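Local coordinates for NreA protein (Staphylococcus carnosus subsp. carnosus TM300, PDB 4IUH) that binds nitrate in the cytosol through a GAF domain and serves as the nitrate receptor of the staphylococcal nitrate regulation system, at residues A[31-36]-A[59-64]; A[151-154]-A[160-163]. All coordinates share one frame; numbering follows the deposited sequence.

Contact 1 precedes contact 2 along the chain, and the first pair of segments is complete before the second begins. Contact 1 lays helix 25-36 against strand 54-61, which forms one edge of the antiparallel sheet, whereas contact 2 folds the loop region after strand 128-138 back on itself beside strand 115-125. Their centres are about 17 Å apart and their nearest atoms about 6 Å, without touching. Salt bridges from Glu31 and Glu36 to Arg155, which lies between the two segments of contact 2, join the two regions. The N-terminal helix and the C-terminal loops are thereby tied together beside the sheet of this GAF domain.

Contact 1. Residues A[31-36]-A[59-64]; sequences EIRETE and YASGNI
Arg33 and Ser61 mark the nearest approach of the two backbones, CA to CA 7.2 Å, where the C-terminal part of helix 25-36 passes the end of strand 54-61. Past Ser61 the chain leaves the strand at Gly62, whose positive phi (79°) turns it into a loop. Both Arg33 and Ser61 direct their CB toward the opposite segment. The arginine chain runs toward the strand, CG opposite the backbone N (chi1 -171°), and bends at chi3, which brings NE rather than the terminal nitrogens to the serine. Arg33 NE donates to Ser61 OG over 2.9 Å with an N-H...O angle of 147°, and the oxygen lies near the guanidinium plane, at its edge. Such a helix-on-sheet contact belongs to the GAF fold, in which helices pack against an antiparallel sheet; here the strand is 54-61, outermost within the chain. Ser61 OG is shared: it is also hydrogen-bonded to Asp30 OD2 of the same helix, so two helix residues meet one hydroxyl. Gly62 CA sits over one face of the guanidinium, 4.0 Å above its plane and offset toward its rim, while Arg33 CD comes 3.2 Å from Ser61 O, so the arginine chain lies close along the backbone where the strand ends. Arg33 NH1 reaches Phe38 O weakly.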
ATOM      1  N   GLU A  31       8.496   3.705 -11.163  1.00 30.48           N
ATOM      2  CA  GLU A  31       7.903   3.438 -12.470  1.00 31.66           C
ATOM      3  C   GLU A  31       6.386   3.299 -12.364  1.00 29.07           C
ATOM      4  O   GLU A  31       5.642   3.945 -13.099  1.00 29.84           O
ATOM      5  CB  GLU A  31       8.506   2.176 -13.096  1.00 33.22           C
ATOM      6  CG  GLU A  31       7.976   1.850 -14.490  1.00 35.08           C
ATOM      7  CD  GLU A  31       6.678   1.053 -14.471  1.00 32.86           C
ATOM      8  OE1 GLU A  31       6.562   0.108 -13.656  1.00 30.86           O
ATOM      9  OE2 GLU A  31       5.772   1.375 -15.272  1.00 33.47           O
ATOM     10  N   ILE A  32       5.937   2.449 -11.446  1.00 26.38           N
ATOM     11  CA  ILE A  32       4.509   2.218 -11.248  1.00 24.19           C
ATOM     12  C   ILE A  32       3.760   3.521 -10.962  1.00 23.46           C
ATOM     13  O   ILE A  32       2.761   3.822 -11.614  1.00 23.78           O
ATOM     14  CB  ILE A  32       4.250   1.195 -10.120  1.00 21.75           C
ATOM     15  CG1 ILE A  32       4.750  -0.189 -10.538  1.00 22.84           C
ATOM     16  CG2 ILE A  32       2.773   1.146  -9.774  1.00 19.76           C
ATOM     17  CD1 ILE A  32       4.965  -1.150  -9.377  1.00 21.33           C
ATOM     18  N   ARG A  33       4.265   4.302 -10.013  1.00 22.94           N
ATOM     19  CA  ARG A  33       3.601   5.539  -9.618  1.00 22.54           C
ATOM     20  C   ARG A  33       3.525   6.546 -10.762  1.00 25.18           C
ATOM     21  O   ARG A  33       2.463   7.107 -11.031  1.00 25.14           O
ATOM     22  CB  ARG A  33       4.297   6.170  -8.410  1.00 22.16           C
ATOM     23  CG  ARG A  33       3.528   7.333  -7.810  1.00 21.70           C
ATOM     24  CD  ARG A  33       4.360   8.093  -6.797  1.00 22.35           C
ATOM     25  NE  ARG A  33       5.532   8.712  -7.408  1.00 25.40           N
ATOM     26  CZ  ARG A  33       5.512   9.875  -8.053  1.00 27.86           C
ATOM     27  NH1 ARG A  33       4.377  10.551  -8.179  1.00 27.56           N
ATOM     28  NH2 ARG A  33       6.624  10.365  -8.577  1.00 30.99           N
ATOM     29  N   GLU A  34       4.655   6.769 -11.426  1.00 33.41           N
ATOM     30  CA  GLU A  34       4.736   7.740 -12.513  1.00 36.54           C
ATOM     31  C   GLU A  34       3.836   7.355 -13.682  1.00 37.32           C
ATOM     32  O   GLU A  34       3.053   8.168 -14.172  1.00 38.48           O
ATOM     33  CB  GLU A  34       6.179   7.861 -13.015  1.00 39.68           C
ATOM     34  CG  GLU A  34       7.170   8.441 -12.013  1.00 40.16           C
ATOM     35  CD  GLU A  34       8.621   8.272 -12.461  1.00 43.39           C
ATOM     36  OE1 GLU A  34       8.864   7.619 -13.503  1.00 44.93           O
ATOM     37  OE2 GLU A  34       9.522   8.796 -11.769  1.00 44.56           O
ATOM     38  N   THR A  35       3.961   6.108 -14.124  1.00 31.54           N
ATOM     39  CA  THR A  35       3.259   5.638 -15.309  1.00 32.96           C
ATOM     40  C   THR A  35       1.756   5.485 -15.091  1.00 30.99           C
ATOM     41  O   THR A  35       0.973   5.700 -16.012  1.00 32.69           O
ATOM     42  CB  THR A  35       3.840   4.303 -15.817  1.00 33.74           C
ATOM     43  OG1 THR A  35       3.795   3.342 -14.759  1.00 30.76           O
ATOM     44  CG2 THR A  35       5.287   4.476 -16.270  1.00 36.61           C
ATOM     45  N   GLU A  36       1.345   5.111 -13.882  1.00 35.33           N
ATOM     46  CA  GLU A  36      -0.084   4.944 -13.609  1.00 33.74           C
ATOM     47  C   GLU A  36      -0.733   6.255 -13.169  1.00 33.48           C
ATOM     48  O   GLU A  36      -1.942   6.318 -12.963  1.00 32.70           O
ATOM     49  CB  GLU A  36      -0.325   3.840 -12.578  1.00 30.95           C
ATOM     50  CG  GLU A  36       0.264   2.484 -12.967  1.00 31.45           C
ATOM     51  CD  GLU A  36      -0.380   1.894 -14.210  1.00 33.63           C
ATOM     52  OE1 GLU A  36      -1.619   2.003 -14.343  1.00 33.58           O
ATOM     53  OE2 GLU A  36       0.349   1.324 -15.058  1.00 35.79           O
ATOM     54  N   TYR A  59       9.547   0.977   1.357  1.00 19.95           N
ATOM     55  CA  TYR A  59       9.783   1.854   0.216  1.00 20.87           C
ATOM     56  C   TYR A  59       8.612   2.807   0.001  1.00 19.25           C
ATOM     57  O   TYR A  59       7.450   2.415   0.122  1.00 17.10           O
ATOM     58  CB  TYR A  59      10.013   1.036  -1.059  1.00 21.40           C
ATOM     59  CG  TYR A  59      11.135   0.026  -0.962  1.00 23.35           C
ATOM     60  CD1 TYR A  59      12.445   0.383  -1.260  1.00 26.34           C
ATOM     61  CD2 TYR A  59      10.884  -1.286  -0.576  1.00 22.61           C
ATOM     62  CE1 TYR A  59      13.477  -0.539  -1.173  1.00 28.51           C
ATOM     63  CE2 TYR A  59      11.906  -2.215  -0.488  1.00 24.77           C
ATOM     64  CZ  TYR A  59      13.199  -1.835  -0.789  1.00 27.68           C
ATOM     65  OH  TYR A  59      14.215  -2.757  -0.704  1.00 30.18           O
ATOM     66  N   ALA A  60       8.924   4.056  -0.324  1.00 20.69           N
ATOM     67  CA  ALA A  60       7.902   5.035  -0.672  1.00 19.80           C
ATOM     68  C   ALA A  60       8.326   5.882  -1.878  1.00 21.81           C
ATOM     69  O   ALA A  60       9.515   6.121  -2.102  1.00 24.35           O
ATOM     70  CB  ALA A  60       7.583   5.916   0.513  1.00 19.79           C
ATOM     71  N   SER A  61       7.339   6.320  -2.650  1.00 21.00           N
ATOM     72  CA  SER A  61       7.567   7.131  -3.841  1.00 23.06           C
ATOM     73  C   SER A  61       6.554   8.267  -3.877  1.00 22.87           C
ATOM     74  O   SER A  61       5.346   8.036  -3.796  1.00 20.76           O
ATOM     75  CB  SER A  61       7.424   6.270  -5.097  1.00 22.92           C
ATOM     76  OG  SER A  61       7.558   7.045  -6.273  1.00 25.14           O
ATOM     77  N   GLY A  62       7.047   9.495  -3.991  1.00 25.48           N
ATOM     78  CA  GLY A  62       6.183  10.661  -4.029  1.00 25.99           C
ATOM     79  C   GLY A  62       5.698  11.063  -2.650  1.00 25.02           C
ATOM     80  O   GLY A  62       4.710  11.787  -2.515  1.00 24.83           O
ATOM     81  N   ASN A  63       6.388  10.577  -1.621  1.00 24.72           N
ATOM     82  CA  ASN A  63       6.077  10.946  -0.245  1.00 24.38           C
ATOM     83  C   ASN A  63       6.254  12.444  -0.032  1.00 27.35           C
ATOM     84  O   ASN A  63       7.151  13.050  -0.611  1.00 30.19           O
ATOM     85  CB  ASN A  63       6.969  10.166   0.725  1.00 24.30           C
ATOM     86  CG  ASN A  63       8.444  10.252   0.361  1.00 27.08           C
ATOM     87  OD1 ASN A  63       8.861   9.767  -0.689  1.00 27.33           O
ATOM     88  ND2 ASN A  63       9.240  10.863   1.235  1.00 29.54           N
ATOM     89  N   ILE A  64       5.396  13.044   0.786  1.00 27.29           N
ATOM     90  CA  ILE A  64       5.513  14.475   1.062  1.00 30.49           C
ATOM     91  C   ILE A  64       6.330  14.761   2.324  1.00 32.43           C
ATOM     92  O   ILE A  64       6.798  15.881   2.529  1.00 35.92           O
ATOM     93  CB  ILE A  64       4.143  15.185   1.120  1.00 30.15           C
ATOM     94  CG1 ILE A  64       3.224  14.510   2.139  1.00 27.45           C
ATOM     95  CG2 ILE A  64       3.505  15.204  -0.262  1.00 29.61           C
ATOM     96  CD1 ILE A  64       1.931  15.267   2.395  1.00 27.73           C
TER

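Contact 2. Residues A[151-154]-A[160-163]; sequences RINQ and TDEI
Arg151, Asp161 and Thr160 each have roughly 60 Å² buried by the other segment, and the first two carry the polar core of the contact. The arginine meets the carboxylate side-on: Arg151 NE donates to Asp161 OD1 (3.0 Å) in a nearly straight, in-plane bond on the syn lone pair, and Arg151 NH2 reaches Asp161 OD2 at 3.1 Å, with the two planes 39° apart. Bends at chi2 and chi3 fold the arginine back for this grip, and Ile163 CB lies over one guanidinium face. Each carboxylate oxygen has a second donor. Ile152 N approaches Asp161 OD1 at 2.8 Å on the anti side, tilted out of the carboxylate plane, while Ile163 N reaches Asp161 OD2 at 3.1 Å, closing an Asx turn. Four N-H groups thus fix the carboxylate's rotation and would be expected to stabilise its negative charge. Asn153 OD1 accepts from Asp161 N (3.1 Å), and the Asn153 amide packs against Thr160, with Asn153 ND2 3.5 Å from Thr160 CB. A water bridges Asn153 ND2 and Ile163 O. Thr160 OG1 itself is hydrogen-bonded to Lys165. On the sheet side, Ile152 rests on Ile121 and Leu123, and Thr160 pairs through its backbone with Trp124, placing both segments against strand 115-125.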
ATOM      1  N   ARG A 151      -2.856  -4.813 -12.134  1.00 23.41           N
ATOM      2  CA  ARG A 151      -2.075  -6.033 -11.931  1.00 24.16           C
ATOM      3  C   ARG A 151      -0.651  -5.781 -11.436  1.00 23.24           C
ATOM      4  O   ARG A 151       0.068  -4.938 -11.974  1.00 23.72           O
ATOM      5  CB  ARG A 151      -2.007  -6.866 -13.216  1.00 27.54           C
ATOM      6  CG  ARG A 151      -3.350  -7.261 -13.797  1.00 29.26           C
ATOM      7  CD  ARG A 151      -4.197  -8.017 -12.790  1.00 28.36           C
ATOM      8  NE  ARG A 151      -3.466  -9.094 -12.122  1.00 28.42           N
ATOM      9  CZ  ARG A 151      -3.250 -10.300 -12.649  1.00 31.28           C
ATOM     10  NH1 ARG A 151      -3.698 -10.595 -13.865  1.00 34.36           N
ATOM     11  NH2 ARG A 151      -2.573 -11.212 -11.959  1.00 31.44           N
ATOM     12  N   ILE A 152      -0.250  -6.544 -10.423  1.00 33.94           N
ATOM     13  CA  ILE A 152       1.108  -6.503  -9.899  1.00 33.36           C
ATOM     14  C   ILE A 152       2.062  -7.265 -10.806  1.00 36.09           C
ATOM     15  O   ILE A 152       3.116  -6.754 -11.185  1.00 36.82           O
ATOM     16  CB  ILE A 152       1.185  -7.168  -8.510  1.00 32.61           C
ATOM     17  CG1 ILE A 152       0.370  -6.385  -7.493  1.00 30.79           C
ATOM     18  CG2 ILE A 152       2.624  -7.258  -8.041  1.00 32.52           C
ATOM     19  CD1 ILE A 152       0.930  -5.039  -7.222  1.00 28.56           C
ATOM     20  N   ASN A 153       1.664  -8.491 -11.143  1.00 32.84           N
ATOM     21  CA  ASN A 153       2.516  -9.482 -11.801  1.00 35.80           C
ATOM     22  C   ASN A 153       3.422  -8.957 -12.912  1.00 37.68           C
ATOM     23  O   ASN A 153       2.991  -8.194 -13.778  1.00 38.16           O
ATOM     24  CB  ASN A 153       1.662 -10.639 -12.326  1.00 40.05           C
ATOM     25  CG  ASN A 153       0.668 -11.151 -11.295  1.00 38.66           C
ATOM     26  OD1 ASN A 153       0.208 -10.404 -10.428  1.00 36.19           O
ATOM     27  ND2 ASN A 153       0.329 -12.433 -11.390  1.00 41.07           N
ATOM     28  N   GLN A 154       4.683  -9.380 -12.857  1.00 38.26           N
ATOM     29  CA  GLN A 154       5.715  -8.976 -13.804  1.00 40.69           C
ATOM     30  C   GLN A 154       5.877  -7.459 -13.868  1.00 39.20           C
ATOM     31  O   GLN A 154       5.968  -6.882 -14.947  1.00 41.04           O
ATOM     32  CB  GLN A 154       5.442  -9.560 -15.197  1.00 44.22           C
ATOM     33  N   THR A 160       3.284 -11.179  -6.857  1.00 25.41           N
ATOM     34  CA  THR A 160       2.077 -11.216  -7.666  1.00 25.70           C
ATOM     35  C   THR A 160       0.932 -10.696  -6.807  1.00 23.22           C
ATOM     36  O   THR A 160       1.117 -10.417  -5.612  1.00 21.52           O
ATOM     37  CB  THR A 160       1.750 -12.642  -8.170  1.00 28.78           C
ATOM     38  OG1 THR A 160       1.482 -13.502  -7.058  1.00 28.91           O
ATOM     39  CG2 THR A 160       2.907 -13.218  -8.982  1.00 31.70           C
ATOM     40  N   ASP A 161      -0.246 -10.548  -7.404  1.00 23.32           N
ATOM     41  CA  ASP A 161      -1.401 -10.125  -6.624  1.00 21.50           C
ATOM     42  C   ASP A 161      -2.345 -11.295  -6.363  1.00 23.15           C
ATOM     43  O   ASP A 161      -1.984 -12.451  -6.587  1.00 25.55           O
ATOM     44  CB  ASP A 161      -2.113  -8.924  -7.256  1.00 20.42           C
ATOM     45  CG  ASP A 161      -2.492  -9.153  -8.708  1.00 22.71           C
ATOM     46  OD1 ASP A 161      -2.354  -8.205  -9.510  1.00 22.57           O
ATOM     47  OD2 ASP A 161      -2.942 -10.265  -9.050  1.00 24.98           O
ATOM     48  N   GLU A 162      -3.547 -10.989  -5.888  1.00 27.64           N
ATOM     49  CA  GLU A 162      -4.495 -12.014  -5.465  1.00 30.06           C
ATOM     50  C   GLU A 162      -5.169 -12.710  -6.644  1.00 30.71           C
ATOM     51  O   GLU A 162      -5.710 -13.808  -6.509  1.00 31.96           O
ATOM     52  CB  GLU A 162      -5.554 -11.413  -4.533  1.00 30.16           C
ATOM     53  CG  GLU A 162      -6.582 -10.514  -5.213  1.00 27.88           C
ATOM     54  CD  GLU A 162      -6.097  -9.087  -5.433  1.00 24.41           C
ATOM     55  OE1 GLU A 162      -6.942  -8.166  -5.393  1.00 21.04           O
ATOM     56  OE2 GLU A 162      -4.883  -8.876  -5.654  1.00 24.17           O
ATOM     57  N   ILE A 163      -5.134 -12.069  -7.804  1.00 36.48           N
ATOM     58  CA  ILE A 163      -5.798 -12.604  -8.984  1.00 36.81           C
ATOM     59  C   ILE A 163      -5.120 -13.887  -9.477  1.00 37.93           C
ATOM     60  O   ILE A 163      -3.900 -13.916  -9.665  1.00 36.95           O
ATOM     61  CB  ILE A 163      -5.886 -11.525 -10.079  1.00 34.51           C
ATOM     62  CG1 ILE A 163      -6.660 -10.323  -9.525  1.00 32.75           C
ATOM     63  CG2 ILE A 163      -6.548 -12.082 -11.331  1.00 35.08           C
ATOM     64  CD1 ILE A 163      -6.477  -9.038 -10.285  1.00 29.53           C
TER
HETATM   65  O   HOH W   1      -1.387 -13.922  -9.507  1.00 51.97           O